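Long-range contacts in peptidoglycan synthetase penicillin-binding protein 3 (Bifidobacterium adolescentis, PDB 4YE5), which probably binds penicillin and, as a member of the transpeptidase family, is thought to cross-link peptidoglycan during cell-wall synthesis: residues N211-T216 and K431-T436; L217-D222 and Q427-S432. One frame throughout, in Å; residues are numbered along the deposited sequence.

Interaction 1. Residues N211-T216 and K431-T436; sequences NGSDVT and KSITDT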
loop_
_atom_site.group_PDB
_atom_site.type_symbol
_atom_site.label_atom_id
_atom_site.label_comp_id
_atom_site.label_asym_id
_atom_site.label_seq_id
_atom_site.Cartn_x
_atom_site.Cartn_y
_atom_site.Cartn_z
ATOM N N ASN A 211 -8.891 -7.023 21.283
ATOM C CA ASN A 211 -8.031 -5.954 20.789
ATOM C C ASN A 211 -7.721 -6.212 19.325
ATOM O O ASN A 211 -7.887 -7.337 18.855
ATOM C CB ASN A 211 -6.755 -5.856 21.613
ATOM C CG ASN A 211 -7.016 -5.301 22.985
ATOM O OD1 ASN A 211 -7.929 -4.488 23.167
ATOM N ND2 ASN A 211 -6.221 -5.728 23.960
ATOM N N GLY A 212 -7.318 -5.179 18.596
ATOM C CA GLY A 212 -7.060 -5.347 17.172
ATOM C C GLY A 212 -5.939 -6.330 16.926
ATOM O O GLY A 212 -5.082 -6.530 17.785
ATOM N N SER A 213 -5.931 -6.940 15.747
ATOM C CA SER A 213 -4.829 -7.807 15.363
ATOM C C SER A 213 -3.723 -6.975 14.703
ATOM O O SER A 213 -3.968 -5.849 14.283
ATOM C CB SER A 213 -5.323 -8.900 14.419
ATOM O OG SER A 213 -6.082 -9.863 15.131
ATOM N N ASP A 214 -2.511 -7.512 14.644
ATOM C CA ASP A 214 -1.401 -6.807 14.004
ATOM C C ASP A 214 -1.290 -7.226 12.542
ATOM O O ASP A 214 -1.594 -8.362 12.190
ATOM C CB ASP A 214 -0.081 -7.094 14.710
ATOM C CG ASP A 214 -0.133 -6.779 16.207
ATOM O OD1 ASP A 214 -0.715 -5.743 16.605
ATOM O OD2 ASP A 214 0.431 -7.572 16.977
ATOM N N VAL A 215 -0.835 -6.301 11.707
ATOM C CA VAL A 215 -0.742 -6.522 10.274
ATOM C C VAL A 215 0.718 -6.428 9.849
ATOM O O VAL A 215 1.404 -5.438 10.148
ATOM C CB VAL A 215 -1.571 -5.460 9.511
ATOM C CG1 VAL A 215 -1.246 -5.484 8.024
ATOM C CG2 VAL A 215 -3.065 -5.678 9.745
ATOM N N THR A 216 1.198 -7.459 9.166
ATOM C CA THR A 216 2.549 -7.470 8.606
ATOM C C THR A 216 2.500 -7.262 7.091
ATOM O O THR A 216 1.811 -8.007 6.385
ATOM C CB THR A 216 3.240 -8.819 8.919
ATOM O OG1 THR A 216 3.435 -8.939 10.337
ATOM C CG2 THR A 216 4.587 -8.926 8.215
ATOM N N LYS A 431 1.086 -9.394 4.080
ATOM C CA LYS A 431 1.740 -10.692 4.188
ATOM C C LYS A 431 1.062 -11.589 5.234
ATOM O O LYS A 431 0.786 -12.766 4.978
ATOM C CB LYS A 431 3.211 -10.472 4.542
ATOM C CG LYS A 431 4.005 -11.679 4.999
ATOM C CD LYS A 431 5.481 -11.288 5.025
ATOM C CE LYS A 431 6.341 -12.349 5.635
ATOM N NZ LYS A 431 7.760 -11.914 5.673
ATOM N N SER A 432 0.795 -11.035 6.412
ATOM C CA SER A 432 0.175 -11.823 7.480
ATOM C C SER A 432 -0.589 -10.994 8.500
ATOM O O SER A 432 -0.457 -9.767 8.559
ATOM C CB SER A 432 1.202 -12.718 8.186
ATOM O OG SER A 432 2.197 -11.956 8.843
ATOM N N ILE A 433 -1.422 -11.682 9.276
ATOM C CA ILE A 433 -2.141 -11.066 10.371
ATOM C C ILE A 433 -1.866 -11.881 11.626
ATOM O O ILE A 433 -1.945 -13.111 11.586
ATOM C CB ILE A 433 -3.653 -11.023 10.070
ATOM C CG1 ILE A 433 -3.918 -10.069 8.896
ATOM C CG2 ILE A 433 -4.452 -10.611 11.317
ATOM C CD1 ILE A 433 -5.343 -10.091 8.404
ATOM N N THR A 434 -1.508 -11.203 12.720
ATOM C CA THR A 434 -1.227 -11.863 13.991
ATOM C C THR A 434 -2.351 -11.552 14.972
ATOM O O THR A 434 -2.569 -10.383 15.309
ATOM C CB THR A 434 0.092 -11.365 14.611
ATOM O OG1 THR A 434 1.152 -11.492 13.664
ATOM C CG2 THR A 434 0.446 -12.171 15.857
ATOM N N ASP A 435 -3.069 -12.583 15.415
ATOM C CA ASP A 435 -4.215 -12.373 16.299
ATOM C C ASP A 435 -3.802 -12.108 17.751
ATOM O O ASP A 435 -2.615 -12.048 18.059
ATOM C CB ASP A 435 -5.254 -13.503 16.182
ATOM C CG ASP A 435 -4.751 -14.861 16.698
ATOM O OD1 ASP A 435 -3.826 -14.925 17.534
ATOM O OD2 ASP A 435 -5.312 -15.887 16.261
ATOM N N THR A 436 -4.786 -11.943 18.629
ATOM C CA THR A 436 -4.522 -11.590 20.026
ATOM C C THR A 436 -3.863 -12.719 20.826
ATOM O O THR A 436 -3.267 -12.471 21.873
ATOM C CB THR A 436 -5.810 -11.159 20.760
ATOM O OG1 THR A 436 -6.796 -12.185 20.616
ATOM C CG2 THR A 436 -6.350 -9.869 20.179
HETATM O O HOH W 1 -1.235 -9.537 18.032
HETATM O O HOH W 2 1.374 -10.230 11.310
#

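Interaction 2. Residues L217-D222 and Q427-S432; sequences LTIDRD and QRIIKS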
loop_
_atom_site.group_PDB
_atom_site.type_symbol
_atom_site.label_atom_id
_atom_site.label_comp_id
_atom_site.label_asym_id
_atom_site.label_seq_id
_atom_site.Cartn_x
_atom_site.Cartn_y
_atom_site.Cartn_z
ATOM N N LEU A 217 3.223 -6.250 6.602
ATOM C CA LEU A 217 3.256 -5.914 5.172
ATOM C C LEU A 217 4.312 -6.755 4.470
ATOM O O LEU A 217 5.218 -7.264 5.119
ATOM C CB LEU A 217 3.620 -4.423 4.981
ATOM C CG LEU A 217 2.779 -3.408 5.775
ATOM C CD1 LEU A 217 3.181 -1.959 5.349
ATOM C CD2 LEU A 217 1.319 -3.688 5.479
ATOM N N THR A 218 4.205 -6.886 3.151
ATOM C CA THR A 218 5.303 -7.435 2.362
ATOM C C THR A 218 6.413 -6.386 2.153
ATOM O O THR A 218 7.525 -6.730 1.746
ATOM C CB THR A 218 4.819 -7.879 0.987
ATOM O OG1 THR A 218 4.263 -6.749 0.311
ATOM C CG2 THR A 218 3.744 -9.006 1.112
ATOM N N ILE A 219 6.094 -5.118 2.414
ATOM C CA ILE A 219 7.063 -4.033 2.252
ATOM C C ILE A 219 8.254 -4.248 3.182
ATOM O O ILE A 219 8.082 -4.564 4.356
ATOM C CB ILE A 219 6.445 -2.656 2.595
ATOM C CG1 ILE A 219 5.250 -2.343 1.694
ATOM C CG2 ILE A 219 7.510 -1.533 2.531
ATOM C CD1 ILE A 219 5.625 -2.003 0.234
ATOM N N ASP A 220 9.455 -4.068 2.645
ATOM C CA ASP A 220 10.687 -4.096 3.441
ATOM C C ASP A 220 11.136 -2.662 3.680
ATOM O O ASP A 220 11.350 -1.914 2.731
ATOM C CB ASP A 220 11.798 -4.821 2.674
ATOM C CG ASP A 220 13.084 -4.940 3.481
ATOM O OD1 ASP A 220 13.833 -3.944 3.543
ATOM O OD2 ASP A 220 13.340 -6.027 4.053
ATOM N N ARG A 221 11.306 -2.314 4.953
ATOM C CA ARG A 221 11.623 -0.955 5.400
ATOM C C ARG A 221 12.894 -0.451 4.721
ATOM O O ARG A 221 12.957 0.695 4.301
ATOM C CB ARG A 221 11.820 -0.969 6.932
ATOM C CG ARG A 221 11.569 0.325 7.680
ATOM C CD ARG A 221 11.800 0.151 9.205
ATOM N NE ARG A 221 13.148 -0.328 9.447
ATOM C CZ ARG A 221 14.170 0.437 9.817
ATOM N NH1 ARG A 221 14.000 1.725 10.074
ATOM N NH2 ARG A 221 15.365 -0.104 9.968
ATOM N N ASP A 222 13.904 -1.312 4.607
ATOM C CA ASP A 222 15.181 -0.924 3.989
ATOM C C ASP A 222 15.070 -0.715 2.478
ATOM O O ASP A 222 15.655 0.224 1.929
ATOM C CB ASP A 222 16.282 -1.942 4.317
ATOM C CG ASP A 222 16.425 -2.177 5.830
ATOM O OD1 ASP A 222 16.831 -1.230 6.545
ATOM O OD2 ASP A 222 16.106 -3.297 6.307
ATOM N N GLN A 427 -0.993 -9.728 -7.057
ATOM C CA GLN A 427 0.027 -9.112 -6.210
ATOM C C GLN A 427 -0.404 -9.132 -4.758
ATOM O O GLN A 427 -1.597 -9.238 -4.465
ATOM C CB GLN A 427 0.299 -7.680 -6.658
ATOM C CG GLN A 427 1.064 -7.629 -7.964
ATOM C CD GLN A 427 0.717 -6.387 -8.750
ATOM O OE1 GLN A 427 -0.472 -6.081 -8.961
ATOM N NE2 GLN A 427 1.738 -5.669 -9.203
ATOM N N ARG A 428 0.566 -9.027 -3.857
ATOM C CA ARG A 428 0.274 -9.037 -2.419
ATOM C C ARG A 428 1.018 -7.915 -1.711
ATOM O O ARG A 428 2.184 -7.680 -1.988
ATOM C CB ARG A 428 0.678 -10.376 -1.781
ATOM C CG ARG A 428 0.170 -10.536 -0.359
ATOM C CD ARG A 428 0.351 -11.978 0.164
ATOM N NE ARG A 428 1.769 -12.332 0.262
ATOM C CZ ARG A 428 2.289 -13.146 1.181
ATOM N NH1 ARG A 428 1.520 -13.702 2.111
ATOM N NH2 ARG A 428 3.591 -13.394 1.176
ATOM N N ILE A 429 0.341 -7.227 -0.800
ATOM C CA ILE A 429 1.013 -6.263 0.043
ATOM C C ILE A 429 0.790 -6.566 1.533
ATOM O O ILE A 429 1.592 -6.147 2.385
ATOM C CB ILE A 429 0.593 -4.810 -0.295
ATOM C CG1 ILE A 429 1.585 -3.813 0.325
ATOM C CG2 ILE A 429 -0.837 -4.550 0.130
ATOM C CD1 ILE A 429 1.420 -2.402 -0.201
ATOM N N ILE A 430 -0.287 -7.291 1.848
ATOM C CA ILE A 430 -0.505 -7.770 3.215
ATOM C C ILE A 430 0.003 -9.208 3.341
ATOM O O ILE A 430 -0.570 -10.128 2.768
ATOM C CB ILE A 430 -2.003 -7.728 3.619
ATOM C CG1 ILE A 430 -2.578 -6.321 3.459
ATOM C CG2 ILE A 430 -2.182 -8.220 5.057
ATOM C CD1 ILE A 430 -1.833 -5.229 4.222
ATOM N N LYS A 431 1.086 -9.394 4.080
ATOM C CA LYS A 431 1.740 -10.692 4.188
ATOM C C LYS A 431 1.062 -11.589 5.234
ATOM O O LYS A 431 0.786 -12.766 4.978
ATOM C CB LYS A 431 3.211 -10.472 4.542
ATOM C CG LYS A 431 4.005 -11.679 4.999
ATOM C CD LYS A 431 5.481 -11.288 5.025
ATOM C CE LYS A 431 6.341 -12.349 5.635
ATOM N NZ LYS A 431 7.760 -11.914 5.673
ATOM N N SER A 432 0.795 -11.035 6.412
ATOM C CA SER A 432 0.175 -11.823 7.480
ATOM C C SER A 432 -0.589 -10.994 8.500
ATOM O O SER A 432 -0.457 -9.767 8.559
ATOM C CB SER A 432 1.202 -12.718 8.186
ATOM O OG SER A 432 2.197 -11.956 8.843
#

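Interaction 1. Residues N211-T216 and K431-T436
A classic beta bulge marks one end of this antiparallel strand pair, in which Asp214-Thr216 runs against Lys431-Thr434 at 165° within a mixed sheet. In the bulge, Lys431 and Ser432 both face Thr216, and the carbonyl oxygen Thr216 O accepts two N-H groups: Lys431 N at 2.8 Å, lying in the carbonyl plane, and Ser432 N at 3.2 Å, tilted from it. Regular pairing follows. Thr216 N donates to Ser432 O in a nearly straight bond, 174° at the hydrogen, and Asp214 and Thr434 exchange N-H and C=O in both directions. Between these two hydrogen-bonded pairs, Val215 and Ile433 form the non-hydrogen-bonded pair; their side chains share the face that meets helix 178-182, where both touch Thr180.

The other face is polar. Here Thr216, Ser432 and Thr434 all turn a hydroxyl to one water, which lies 2.6 Å from Thr216 OG1 and 2.7 Å from Thr434 OG1, with a longer reach to Ser432 OG. That serine holds its hydroxyl between the backbone N and the carbonyl carbon (chi1 64°), which sets OG against Thr216 CB at 3.3 Å. Alongside, the extended Lys431 chain runs the same way as Thr216, its CD beside the CG2 methyl, before NZ reaches Thr38 OG1. Asp214 divides its carboxylate: OD1 accepts from Lys34 N, while a second water lies within hydrogen-bonding distance of both OD2 and Asp435 O and can serve either.

Past the last bridge the segments still touch. Ser213 CB rests on the Ile433 CG2 methyl at 3.6 Å, and its OG approaches the backbone of Asp435. At the far end the methyl of Thr436, CG2, lies 3.2 Å from Asn211 O.

Interaction 2. Residues L217-D222 and Q427-S432
Thr218 lays its CG2 methyl against the CB of Lys431 and along the Arg428 side chain, near CG and NE, just where an antiparallel strand pair comes to its end. Leu217 and Ile430 make the last bridge, a non-hydrogen-bonded pair, and beyond it the chain turns off toward helix 221-238. One backbone bond closes the junction: Thr218 N donates to Ile429 O at 2.8 Å, from well above the carbonyl plane (44° out of it). The same oxygen also takes a CA-H contact from Leu217 CA.

With chi1 at 59°, the Thr218 hydroxyl sits between its own backbone N and carbonyl carbon while CG2 lies beside the N. OG1 thereby comes 3.2 Å from Arg428 O, although its hydrogen bond is to Ile255 O. CG2 meets Arg428 NE obliquely at 4.0 Å. The arginine chain bends at chi3 (64°), with Lys431 CA above one face of the guanidinium, offset toward the rim; its NE forms a salt bridge to Asp254, and NH1 bonds to Gln443 O.

Apolar contacts complete the junction. Ile219 and Ile429 lie side by side, CG1 against CG1, and Met176 of helix 172-176 touches both Ile429 and Ile430. Although the side chains of Leu217 and Ile430 leave their backbones in diverging directions, their ends meet again, Leu217 CD2 against Ile430 CD1 at 3.7 Å.

Interactions 1 and 2 are consecutive lengths of one pairing, their centres about 13 Å apart, and they show how the end of a paired strand can hand over to a helix. They share Lys431 and Ser432: the bulge in 431-436 is followed, toward the chain start, by the end of pairing in 427-432, while 211-216 leads through 217-222 into helix 221-238. Packing is continuous across the boundary, with Val215 CG1 3.9 Å from Ile430 CD1. Neither contact contains the SxxK-type pattern, Ser287 and Lys290, that probably marks the active site as in other transpeptidases; both instead join chain segments more than 200 residues apart.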